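2-(hydroxymethyl)glutarate dehydrogenase (Eubacterium barkeri, PDB 3CKY) catalyses the NAD-linked reduction of 2-formylglutarate to (S)-2-hydroxymethylglutarate during nicotinate fermentation. Local coordinates at residues S99-S104 / G252-V257; N177-G182 / P260-A265; K201-Q206 / F226-D231; F236-Q241 / Q267-G272; V288-Q291 / V297-G300. All coordinates share one frame; numbering follows the deposited sequence.

Contacts 2 and 4 are buried between helices of the C-terminal helical domain. Both use helix 260-274, packed on helix 169-197 in contact 2 and on helix 238-255 in contact 4, and they touch each other at Gly182, Gln241 and Phe269. Their chemistry is mostly apolar, with a CH-pi contact in contact 4. Contact 3 lies at the surface and depends on one methionine. Contact 5, only partly buried, is polar and pins the C-terminal tail to a glutamate. Contacts 3 and 5 also meet, where Ile227 adjoins the tail. Contact 1 stands apart: it alone joins the Rossmann-type domain to helix 238-255, through serines facing a carboxylate.

Contact 1. Residues S99-S104 / G252-V257; sequences SVSPSS and GKEGNV
Ser101 is the first residue of 99-104 to meet Glu254. Its OG lies 3.6 Å from Glu254 OE1, too far for a strong bond, and CB approaches the same oxygen. The hydroxyl sits between the backbone N and the carbonyl carbon (chi1 65°), which turns it back over the start of helix 102-114, where Ser101 is the N-cap residue. There OG pairs with Ser103 OG at 3.0 Å, a hydrogen bond in which either could donate, though the modelled place of Ser103 OG is less sure. A weak hydrogen bond also links Ser101 OG to Glu250 OE1. Pro102 opens the helix and turns to helix 169-197, against Ala172 and Ile175. Ser103 then faces the carboxylate of Glu254, but too closely in the model for the details of that meeting to be trusted. Glu254 comes from the last turn of its own helix with an extended chain, carrying its carboxylate to the amino end of helix 102-114, a setting that would probably ease its negative charge. Glu250 lies close by with a like charge, which may raise the proton affinity of one of the two. Beyond Glu254, the chain leaves helix 238-255 by a Schellman motif, with Val257 N bonded to Gly252 O at 2.8 Å and Asn256 at positive phi. The contact thus joins the two domains: helix 102-114 follows strand 93-96 of the Rossmann-type sheet and Ser99, a probable NAD(+)-binding residue, and its first turn rests between helices 238-255 and 169-197.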
# COMPACT_ATOMS: atom_id res chain seq x y z
N SER A 99 -1.06 6.82 25.13
CA SER A 99 -1.27 6.13 23.88
C SER A 99 0.09 5.86 23.19
O SER A 99 0.56 6.65 22.38
CB SER A 99 -2.21 6.93 23.00
OG SER A 99 -2.46 6.23 21.81
N VAL A 100 0.67 4.70 23.49
CA VAL A 100 2.00 4.35 23.02
C VAL A 100 2.08 2.88 22.59
O VAL A 100 1.19 2.09 22.87
CB VAL A 100 3.08 4.63 24.10
CG1 VAL A 100 3.15 6.12 24.43
CG2 VAL A 100 2.82 3.79 25.35
N SER A 101 3.15 2.53 21.88
CA SER A 101 3.37 1.15 21.47
C SER A 101 3.74 0.28 22.68
O SER A 101 4.31 0.79 23.64
CB SER A 101 4.49 1.07 20.43
OG SER A 101 5.72 1.47 21.02
N PRO A 102 3.39 -1.02 22.63
CA PRO A 102 3.82 -1.95 23.66
C PRO A 102 5.32 -1.89 23.95
O PRO A 102 5.72 -1.90 25.11
CB PRO A 102 3.44 -3.32 23.07
CG PRO A 102 2.32 -3.05 22.14
CD PRO A 102 2.55 -1.67 21.60
N SER A 103 6.13 -1.80 22.89
CA SER A 103 7.59 -1.77 23.03
C SER A 103 8.05 -0.57 23.86
O SER A 103 8.93 -0.70 24.69
CB SER A 103 8.25 -1.73 21.65
OG SER A 103 7.98 -0.50 21.02
N SER A 104 7.44 0.59 23.61
CA SER A 104 7.65 1.79 24.42
C SER A 104 7.51 1.49 25.91
O SER A 104 8.37 1.86 26.72
CB SER A 104 6.65 2.89 24.02
OG SER A 104 6.38 3.79 25.09
N GLY A 252 3.58 -3.02 14.33
CA GLY A 252 3.85 -3.95 13.24
C GLY A 252 5.32 -4.08 12.89
O GLY A 252 5.82 -5.20 12.67
N LYS A 253 6.02 -2.95 12.82
CA LYS A 253 7.46 -2.91 12.54
C LYS A 253 8.25 -3.59 13.64
O LYS A 253 9.13 -4.39 13.36
CB LYS A 253 7.93 -1.45 12.35
CG LYS A 253 9.46 -1.26 12.37
CD LYS A 253 9.89 0.14 11.89
CE LYS A 253 11.43 0.23 11.70
NZ LYS A 253 11.91 1.44 10.88
N GLU A 254 7.93 -3.27 14.90
CA GLU A 254 8.61 -3.85 16.07
C GLU A 254 8.35 -5.36 16.21
O GLU A 254 9.21 -6.10 16.67
CB GLU A 254 8.19 -3.13 17.35
CG GLU A 254 8.66 -1.67 17.41
CD GLU A 254 7.91 -0.80 18.43
OE1 GLU A 254 6.79 -1.17 18.87
OE2 GLU A 254 8.44 0.28 18.78
N GLY A 255 7.16 -5.81 15.81
CA GLY A 255 6.81 -7.23 15.87
C GLY A 255 6.98 -8.00 14.57
O GLY A 255 6.71 -9.19 14.52
N ASN A 256 7.47 -7.34 13.52
CA ASN A 256 7.57 -7.95 12.17
C ASN A 256 6.26 -8.57 11.71
O ASN A 256 6.22 -9.72 11.30
CB ASN A 256 8.70 -8.97 12.09
CG ASN A 256 10.03 -8.38 12.45
OD1 ASN A 256 10.47 -7.40 11.85
ND2 ASN A 256 10.68 -8.96 13.44
N VAL A 257 5.19 -7.78 11.81
CA VAL A 257 3.88 -8.19 11.33
C VAL A 257 3.45 -7.21 10.25
O VAL A 257 3.22 -6.04 10.55
CB VAL A 257 2.84 -8.19 12.47
CG1 VAL A 257 1.45 -8.49 11.92
CG2 VAL A 257 3.22 -9.20 13.56

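Contact 2. Residues N177-G182 / P260-A265; sequences NNLLLG and PMTAMA
Thr262 OG1 hydrogen-bonds Glu190 OE1 of the third subunit and lies against Leu179 of its own chain, 3.4 Å from Leu179 CG. The contact is plain helix-to-helix packing in the all-helical C-terminal domain, between helix 169-197 and the first turns of helix 260-274. Thr262 places its hydroxyl anti to the carbonyl carbon and beside the backbone N (chi1 -57°), facing the leucine, while its methyl is turned elsewhere. Leu179 answers with the whole branch point: CD2 is 3.5 Å from Thr262 OG1 and CD1 a little farther, the two side chains crossing at about a right angle. The leucine therefore covers the threonine oxygen with hydrocarbon, and the intersubunit bond to Glu190 supplies its polar partner in this buried place. Glu190 of the third subunit also accepts from Met261 N through its other oxygen, gripping the start of helix 260-274, and the same subunit holds the Asn177 amide through Ser213 and Gly214. Ala248 and Leu249 of helix 238-255 cover Leu179 and Thr262 respectively. One turn farther along, small residues let the backbones stay close: the CA atoms of Gly182 and Ala265 are 6.7 Å apart, much as those of Leu179 and Thr262 are. Here the meeting is reduced to a carbonyl and a methyl, Gly182 O lying 4.3 Å from Ala265 CB.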
# COMPACT_ATOMS: atom_id res chain seq x y z
N ASN A 177 -7.80 -2.38 18.43
CA ASN A 177 -9.15 -1.89 18.27
C ASN A 177 -9.22 -0.67 17.36
O ASN A 177 -10.04 -0.62 16.45
CB ASN A 177 -9.79 -1.56 19.62
CG ASN A 177 -11.20 -0.98 19.46
OD1 ASN A 177 -12.15 -1.70 19.18
ND2 ASN A 177 -11.33 0.34 19.63
N ASN A 178 -8.37 0.32 17.63
CA ASN A 178 -8.38 1.61 16.91
C ASN A 178 -7.90 1.53 15.47
O ASN A 178 -8.31 2.33 14.64
CB ASN A 178 -7.52 2.62 17.65
CG ASN A 178 -8.10 2.98 19.00
OD1 ASN A 178 -9.20 2.56 19.36
ND2 ASN A 178 -7.35 3.74 19.77
N LEU A 179 -7.01 0.59 15.21
CA LEU A 179 -6.59 0.17 13.86
C LEU A 179 -7.80 -0.29 13.05
O LEU A 179 -7.97 0.10 11.92
CB LEU A 179 -5.57 -0.97 14.02
CG LEU A 179 -5.05 -1.92 12.96
CD1 LEU A 179 -4.00 -2.84 13.65
CD2 LEU A 179 -6.13 -2.75 12.24
N LEU A 180 -8.64 -1.12 13.66
CA LEU A 180 -9.80 -1.66 12.98
C LEU A 180 -10.83 -0.57 12.71
O LEU A 180 -11.39 -0.54 11.61
CB LEU A 180 -10.42 -2.81 13.79
CG LEU A 180 -9.59 -4.09 13.82
CD1 LEU A 180 -10.13 -5.07 14.86
CD2 LEU A 180 -9.55 -4.72 12.41
N LEU A 181 -11.06 0.30 13.70
CA LEU A 181 -11.91 1.48 13.50
C LEU A 181 -11.45 2.31 12.29
O LEU A 181 -12.26 2.66 11.44
CB LEU A 181 -11.90 2.38 14.75
CG LEU A 181 -12.71 3.69 14.69
CD1 LEU A 181 -14.20 3.42 14.32
CD2 LEU A 181 -12.60 4.46 16.00
N GLY A 182 -10.16 2.61 12.24
CA GLY A 182 -9.59 3.38 11.15
C GLY A 182 -9.70 2.71 9.79
O GLY A 182 -10.10 3.35 8.82
N PRO A 260 -0.73 -4.29 5.70
CA PRO A 260 -1.03 -3.60 4.44
C PRO A 260 -2.31 -2.75 4.46
O PRO A 260 -2.31 -1.64 3.94
CB PRO A 260 -1.16 -4.75 3.42
CG PRO A 260 -1.38 -5.97 4.22
CD PRO A 260 -0.65 -5.75 5.51
N MET A 261 -3.40 -3.26 5.02
CA MET A 261 -4.65 -2.51 5.10
C MET A 261 -4.50 -1.29 5.99
O MET A 261 -5.00 -0.21 5.67
CB MET A 261 -5.78 -3.38 5.65
CG MET A 261 -6.11 -4.58 4.79
SD MET A 261 -6.75 -4.17 3.17
CE MET A 261 -8.42 -3.58 3.58
N THR A 262 -3.83 -1.46 7.12
CA THR A 262 -3.56 -0.36 8.04
C THR A 262 -2.73 0.71 7.36
O THR A 262 -3.03 1.90 7.49
CB THR A 262 -2.81 -0.87 9.29
OG1 THR A 262 -3.59 -1.90 9.92
CG2 THR A 262 -2.54 0.26 10.27
N ALA A 263 -1.68 0.27 6.67
CA ALA A 263 -0.76 1.15 5.96
C ALA A 263 -1.53 2.00 4.95
O ALA A 263 -1.31 3.24 4.87
CB ALA A 263 0.33 0.35 5.26
N MET A 264 -2.42 1.35 4.19
CA MET A 264 -3.15 2.09 3.18
C MET A 264 -4.15 3.04 3.84
O MET A 264 -4.25 4.19 3.41
CB MET A 264 -3.80 1.17 2.12
CG MET A 264 -2.81 0.59 1.06
SD MET A 264 -1.38 1.62 0.58
CE MET A 264 -2.24 3.05 -0.09
N ALA A 265 -4.84 2.59 4.88
CA ALA A 265 -5.74 3.48 5.64
C ALA A 265 -4.99 4.72 6.13
O ALA A 265 -5.49 5.82 6.06
CB ALA A 265 -6.38 2.74 6.83

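Contact 3. Residues K201-Q206 / F226-D231; sequences KPETMQ and FIMSGD
Met228, in the last turn of helix 217-228, reaches across to the first turn of helix 202-210 and carries nearly the whole contact. It joins two short helices at the surface of the helical C-terminal domain, far from the active site and the NAD(+) site. The chain leaves CA with CG beside the backbone N, runs straight through chi2 and bends only at chi3 (69°), so the methyl swings onto the beginning of the other helix. CE comes to 3.6 Å from Glu203 CG and 3.7 Å from Glu203 N, resting over side-chain hydrocarbon and backbone together. It also packs 3.9 Å from Pro202 CB, whose other near neighbour is Met228 CG. Glu203 meets the methyl with its CG, at a slant, and the bend at chi2 (90°) brings OE2 to 4.0 Å from Met228 CE as well. The sulfur passes Gln206 more loosely, with SD 4.4 Å from OE1; that amide is held instead by Glu224, which accepts from Gln206 NE2. Met223 of helix 217-228 also packs on Pro202, Gln206 and Met228. Residues 226-228 form a wider pi-type turn. Ser229 is the next residue, its hydroxyl bonding back to Lys225 O. Gly230 passes through positive phi to redirect the chain. Asp231, the last of the segment, closes an ST turn: its N donates to Ser229 OG at 2.9 Å, the N-H...O angle being 162°, and its OD1 accepts from Ala233 N.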
# COMPACT_ATOMS: atom_id res chain seq x y z
N LYS A 201 -28.71 6.07 -3.05
CA LYS A 201 -28.82 7.12 -2.05
C LYS A 201 -28.11 6.62 -0.81
O LYS A 201 -28.15 5.42 -0.51
CB LYS A 201 -30.30 7.39 -1.78
CG LYS A 201 -31.00 7.97 -2.99
CD LYS A 201 -32.30 7.26 -3.38
CE LYS A 201 -33.44 7.56 -2.44
NZ LYS A 201 -34.79 7.42 -3.11
N PRO A 202 -27.44 7.53 -0.08
CA PRO A 202 -26.84 7.18 1.22
C PRO A 202 -27.82 6.49 2.17
O PRO A 202 -27.43 5.57 2.89
CB PRO A 202 -26.39 8.53 1.78
CG PRO A 202 -26.17 9.37 0.59
CD PRO A 202 -27.17 8.94 -0.43
N GLU A 203 -29.08 6.94 2.16
CA GLU A 203 -30.12 6.34 3.00
C GLU A 203 -30.34 4.88 2.66
O GLU A 203 -30.51 4.05 3.55
CB GLU A 203 -31.46 7.05 2.83
CG GLU A 203 -31.39 8.53 2.76
CD GLU A 203 -31.21 9.02 1.35
OE1 GLU A 203 -32.21 8.96 0.57
OE2 GLU A 203 -30.06 9.43 1.03
N THR A 204 -30.37 4.58 1.37
CA THR A 204 -30.54 3.21 0.91
C THR A 204 -29.41 2.33 1.40
O THR A 204 -29.64 1.24 1.88
CB THR A 204 -30.61 3.14 -0.62
OG1 THR A 204 -31.68 3.98 -1.08
CG2 THR A 204 -30.86 1.68 -1.08
N MET A 205 -28.19 2.85 1.30
CA MET A 205 -27.01 2.13 1.77
C MET A 205 -26.99 1.96 3.28
O MET A 205 -26.70 0.89 3.78
CB MET A 205 -25.73 2.82 1.29
CG MET A 205 -25.45 2.58 -0.19
SD MET A 205 -23.86 3.26 -0.75
CE MET A 205 -24.18 5.03 -0.73
N GLN A 206 -27.33 3.01 4.02
CA GLN A 206 -27.41 2.89 5.47
C GLN A 206 -28.41 1.83 5.90
O GLN A 206 -28.12 0.99 6.76
CB GLN A 206 -27.80 4.19 6.13
CG GLN A 206 -27.41 4.15 7.62
CD GLN A 206 -28.24 5.04 8.46
OE1 GLN A 206 -29.29 5.53 8.04
NE2 GLN A 206 -27.77 5.27 9.69
N PHE A 226 -22.53 12.23 11.05
CA PHE A 226 -21.49 13.05 10.43
C PHE A 226 -21.57 13.09 8.91
O PHE A 226 -21.59 14.17 8.33
CB PHE A 226 -20.09 12.57 10.85
CG PHE A 226 -19.84 12.64 12.33
CD1 PHE A 226 -19.36 13.81 12.92
CD2 PHE A 226 -20.08 11.54 13.14
CE1 PHE A 226 -19.14 13.88 14.29
CE2 PHE A 226 -19.85 11.60 14.53
CZ PHE A 226 -19.38 12.77 15.09
N ILE A 227 -21.57 11.93 8.28
CA ILE A 227 -21.48 11.83 6.84
C ILE A 227 -22.76 12.37 6.21
O ILE A 227 -22.71 13.30 5.44
CB ILE A 227 -21.21 10.36 6.36
CG1 ILE A 227 -19.82 9.90 6.81
CG2 ILE A 227 -21.32 10.24 4.85
CD1 ILE A 227 -19.58 8.38 6.66
N MET A 228 -23.90 11.81 6.58
CA MET A 228 -25.16 12.24 5.95
C MET A 228 -25.59 13.65 6.35
O MET A 228 -26.26 14.34 5.58
CB MET A 228 -26.27 11.25 6.23
CG MET A 228 -26.01 9.93 5.60
SD MET A 228 -27.36 8.77 5.81
CE MET A 228 -28.61 9.56 4.76
N SER A 229 -25.18 14.09 7.54
CA SER A 229 -25.43 15.45 7.99
C SER A 229 -24.51 16.44 7.33
O SER A 229 -24.86 17.59 7.15
CB SER A 229 -25.25 15.55 9.51
OG SER A 229 -23.89 15.65 9.90
N GLY A 230 -23.31 15.99 6.98
CA GLY A 230 -22.26 16.88 6.48
C GLY A 230 -21.62 17.74 7.55
O GLY A 230 -20.81 18.61 7.25
N ASP A 231 -21.97 17.51 8.81
CA ASP A 231 -21.38 18.22 9.93
C ASP A 231 -20.31 17.34 10.58
O ASP A 231 -20.62 16.39 11.29
CB ASP A 231 -22.45 18.58 10.96
CG ASP A 231 -21.89 19.31 12.18
OD1 ASP A 231 -20.66 19.54 12.25
OD2 ASP A 231 -22.71 19.66 13.07

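Contact 4. Residues F236-Q241 / Q267-G272; sequences FAMDLQ and QIFEGG
Gln241 lays its CG over one face of the Phe269 ring, 4.2 Å from the centroid and 20° off the ring normal, a CH-pi contact displaced to the rim, where the nearest carbon is Phe269 CZ at 4.0 Å. Having CG anti to the backbone N puts the methylene over the ring; the bend at chi2 then turns the amide, whose plane is inclined 29° to the aromatic plane. Met238 comes at the same ring obliquely, its CG 3.7 Å from Phe269 CD1. Between them, the two side chains from one turn of helix 238-255 contact different parts of the phenylalanine. Helices 238-255 and 260-274 are consecutive and antiparallel in the helical C-terminal domain, and here the beginning of the first packs on the later turns of the second. Met185 of helix 169-197 packs on Phe269, and Leu181 of the same helix on Gln241. Farther out, Asp239 forms a salt bridge with Arg273, adding a charged tie between the same two helices. Met238 does not stop at the ring. Its CG, anti to the backbone N (chi1 -169°), and a straight chi2 carry the sulfur to the bare backbone of Gly272, with Met238 SD 3.7 Å from Gly272 CA; the bend at chi3 then turns only CE.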
# COMPACT_ATOMS: atom_id res chain seq x y z
N PHE A 236 -14.40 12.21 16.70
CA PHE A 236 -13.06 11.74 16.97
C PHE A 236 -12.15 12.30 15.87
O PHE A 236 -12.24 11.90 14.71
CB PHE A 236 -13.06 10.22 17.00
CG PHE A 236 -11.74 9.63 17.36
CD1 PHE A 236 -11.11 9.98 18.55
CD2 PHE A 236 -11.11 8.73 16.51
CE1 PHE A 236 -9.88 9.44 18.88
CE2 PHE A 236 -9.88 8.20 16.84
CZ PHE A 236 -9.26 8.55 18.02
N ALA A 237 -11.27 13.23 16.27
CA ALA A 237 -10.45 13.99 15.33
C ALA A 237 -9.66 13.09 14.39
O ALA A 237 -9.08 12.08 14.81
CB ALA A 237 -9.49 14.94 16.08
N MET A 238 -9.65 13.47 13.12
CA MET A 238 -8.91 12.74 12.09
C MET A 238 -7.42 12.61 12.46
O MET A 238 -6.81 11.57 12.23
CB MET A 238 -9.07 13.43 10.74
CG MET A 238 -8.55 12.61 9.57
SD MET A 238 -8.69 13.45 7.99
CE MET A 238 -10.47 13.65 7.79
N ASP A 239 -6.85 13.67 13.05
CA ASP A 239 -5.46 13.64 13.51
C ASP A 239 -5.23 12.51 14.50
O ASP A 239 -4.20 11.86 14.47
CB ASP A 239 -5.05 14.97 14.16
CG ASP A 239 -4.87 16.10 13.15
OD1 ASP A 239 -4.47 15.86 11.99
OD2 ASP A 239 -5.12 17.26 13.52
N LEU A 240 -6.21 12.28 15.37
CA LEU A 240 -6.06 11.28 16.42
C LEU A 240 -6.18 9.86 15.88
O LEU A 240 -5.40 8.98 16.24
CB LEU A 240 -7.06 11.53 17.54
CG LEU A 240 -6.84 12.84 18.30
CD1 LEU A 240 -7.96 13.08 19.32
CD2 LEU A 240 -5.44 12.86 18.97
N GLN A 241 -7.14 9.64 14.99
CA GLN A 241 -7.27 8.36 14.31
C GLN A 241 -6.01 8.02 13.49
O GLN A 241 -5.59 6.87 13.45
CB GLN A 241 -8.50 8.38 13.39
CG GLN A 241 -8.69 7.10 12.60
CD GLN A 241 -8.86 5.87 13.50
OE1 GLN A 241 -7.92 5.10 13.73
NE2 GLN A 241 -10.07 5.68 14.03
N GLN A 267 -2.42 6.26 4.86
CA GLN A 267 -2.13 7.19 3.77
C GLN A 267 -3.38 7.91 3.25
O GLN A 267 -3.32 9.07 2.85
CB GLN A 267 -1.38 6.47 2.63
CG GLN A 267 -0.01 5.96 3.01
CD GLN A 267 0.88 6.99 3.74
OE1 GLN A 267 1.61 6.63 4.67
NE2 GLN A 267 0.83 8.24 3.33
N ILE A 268 -4.51 7.22 3.29
CA ILE A 268 -5.78 7.83 2.94
C ILE A 268 -6.15 8.93 3.95
O ILE A 268 -6.54 10.04 3.57
CB ILE A 268 -6.91 6.76 2.83
CG1 ILE A 268 -6.59 5.78 1.69
CG2 ILE A 268 -8.30 7.43 2.56
CD1 ILE A 268 -7.46 4.54 1.70
N PHE A 269 -6.01 8.64 5.24
CA PHE A 269 -6.21 9.66 6.27
C PHE A 269 -5.17 10.79 6.19
O PHE A 269 -5.49 11.92 6.55
CB PHE A 269 -6.20 9.07 7.67
CG PHE A 269 -7.48 8.39 8.05
CD1 PHE A 269 -8.63 9.14 8.29
CD2 PHE A 269 -7.54 7.01 8.18
CE1 PHE A 269 -9.82 8.52 8.67
CE2 PHE A 269 -8.72 6.39 8.54
CZ PHE A 269 -9.87 7.15 8.79
N GLU A 270 -3.96 10.49 5.73
CA GLU A 270 -2.98 11.55 5.48
C GLU A 270 -3.45 12.50 4.39
O GLU A 270 -3.23 13.70 4.47
CB GLU A 270 -1.60 10.98 5.11
CG GLU A 270 -0.50 12.02 5.08
CD GLU A 270 -0.37 12.76 6.40
OE1 GLU A 270 0.05 12.14 7.40
OE2 GLU A 270 -0.71 13.95 6.46
N GLY A 271 -4.10 11.95 3.36
CA GLY A 271 -4.75 12.77 2.34
C GLY A 271 -5.73 13.77 2.94
O GLY A 271 -5.72 14.96 2.57
N GLY A 272 -6.56 13.30 3.86
CA GLY A 272 -7.51 14.18 4.54
C GLY A 272 -6.81 15.27 5.32
O GLY A 272 -7.23 16.41 5.31

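Contact 5. Residues V288-Q291 / V297-G300; sequences VWEQ and VSGG
Glu290 sets CG beside its backbone N and anti to the carbonyl carbon (chi1 -65°), then extends fully, carrying its carboxylate from helix 286-293 to the backbone of Val297 and Ser298. OE1 is the centre of the contact. Val297 N donates to Glu290 OE1 at 2.7 Å, using the anti lone pair, the one turned away from OE2. Ser298 N donates to the same oxygen, also at 2.7 Å, but takes the syn lone pair and is straighter, with an N-H...O angle of 170° against 153°. Two successive amides thus share one acceptor, which fixes both the rotation of the carboxylate and the direction in which the tail leaves. They would also be expected to stabilise the charged form of the acid. Water 1 adds a third donor to OE1, at 3.2 Å, and donates as well to Ser298 O at 2.7 Å, so it bridges the glutamate to the next carbonyl along the tail. Glu290 OE2 lies 3.2 Å from Ser298 OG, but that hydroxyl has another acceptor within range and the bond is not settled. Beside the polar pair, Val297 brings its CB to 3.3 Å from Glu290 OE1. In the fold this tail follows helix 286-293 after a short connection and passes beside Glu290. Val297 packs on Val193 and Val196 of helix 169-197, which Trp289 of helix 286-293 also touches at Val193, and Gly299 is bonded through its backbone to Ile227 of helix 217-228.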
# COMPACT_ATOMS: atom_id res chain seq x y z
N VAL A 288 -11.94 13.40 0.88
CA VAL A 288 -10.83 13.07 -0.05
C VAL A 288 -11.34 12.56 -1.41
O VAL A 288 -10.91 13.04 -2.46
CB VAL A 288 -9.85 12.03 0.52
CG1 VAL A 288 -8.82 11.62 -0.56
CG2 VAL A 288 -9.14 12.58 1.77
N TRP A 289 -12.28 11.64 -1.38
CA TRP A 289 -12.79 11.04 -2.61
C TRP A 289 -13.83 11.92 -3.31
O TRP A 289 -13.88 11.97 -4.53
CB TRP A 289 -13.36 9.65 -2.31
CG TRP A 289 -12.35 8.71 -1.68
CD1 TRP A 289 -12.53 7.98 -0.55
CD2 TRP A 289 -11.01 8.43 -2.14
NE1 TRP A 289 -11.39 7.25 -0.27
CE2 TRP A 289 -10.44 7.51 -1.23
CE3 TRP A 289 -10.23 8.88 -3.22
CZ2 TRP A 289 -9.13 7.02 -1.36
CZ3 TRP A 289 -8.93 8.40 -3.35
CH2 TRP A 289 -8.40 7.47 -2.43
N GLU A 290 -14.65 12.62 -2.51
CA GLU A 290 -15.63 13.58 -3.04
C GLU A 290 -14.95 14.67 -3.82
O GLU A 290 -15.40 15.04 -4.90
CB GLU A 290 -16.47 14.19 -1.91
CG GLU A 290 -17.33 13.16 -1.20
CD GLU A 290 -18.16 13.73 -0.08
OE1 GLU A 290 -19.39 13.43 -0.06
OE2 GLU A 290 -17.60 14.45 0.78
N GLN A 291 -13.86 15.19 -3.28
CA GLN A 291 -13.15 16.26 -3.94
C GLN A 291 -12.52 15.74 -5.23
O GLN A 291 -12.53 16.43 -6.25
CB GLN A 291 -12.10 16.87 -3.00
CG GLN A 291 -11.25 17.98 -3.63
CD GLN A 291 -12.09 19.12 -4.21
OE1 GLN A 291 -12.99 19.65 -3.55
NE2 GLN A 291 -11.78 19.52 -5.45
N VAL A 297 -21.60 12.67 -1.39
CA VAL A 297 -22.19 11.73 -0.45
C VAL A 297 -22.62 12.50 0.79
O VAL A 297 -23.79 12.44 1.20
CB VAL A 297 -21.18 10.62 -0.04
CG1 VAL A 297 -21.85 9.61 0.90
CG2 VAL A 297 -20.62 9.91 -1.26
N SER A 298 -21.68 13.23 1.39
CA SER A 298 -21.93 13.89 2.66
C SER A 298 -22.92 15.01 2.45
O SER A 298 -22.91 15.65 1.41
CB SER A 298 -20.63 14.41 3.32
OG SER A 298 -20.01 15.48 2.60
N GLY A 299 -23.80 15.21 3.42
CA GLY A 299 -24.85 16.22 3.30
C GLY A 299 -24.34 17.60 3.62
O GLY A 299 -23.14 17.88 3.51
N GLY A 300 -25.26 18.48 4.01
CA GLY A 300 -24.91 19.86 4.36
C GLY A 300 -24.79 20.71 3.12
O GLY A 300 -25.28 20.32 2.06
O HOH W 1 -21.00 16.15 -0.36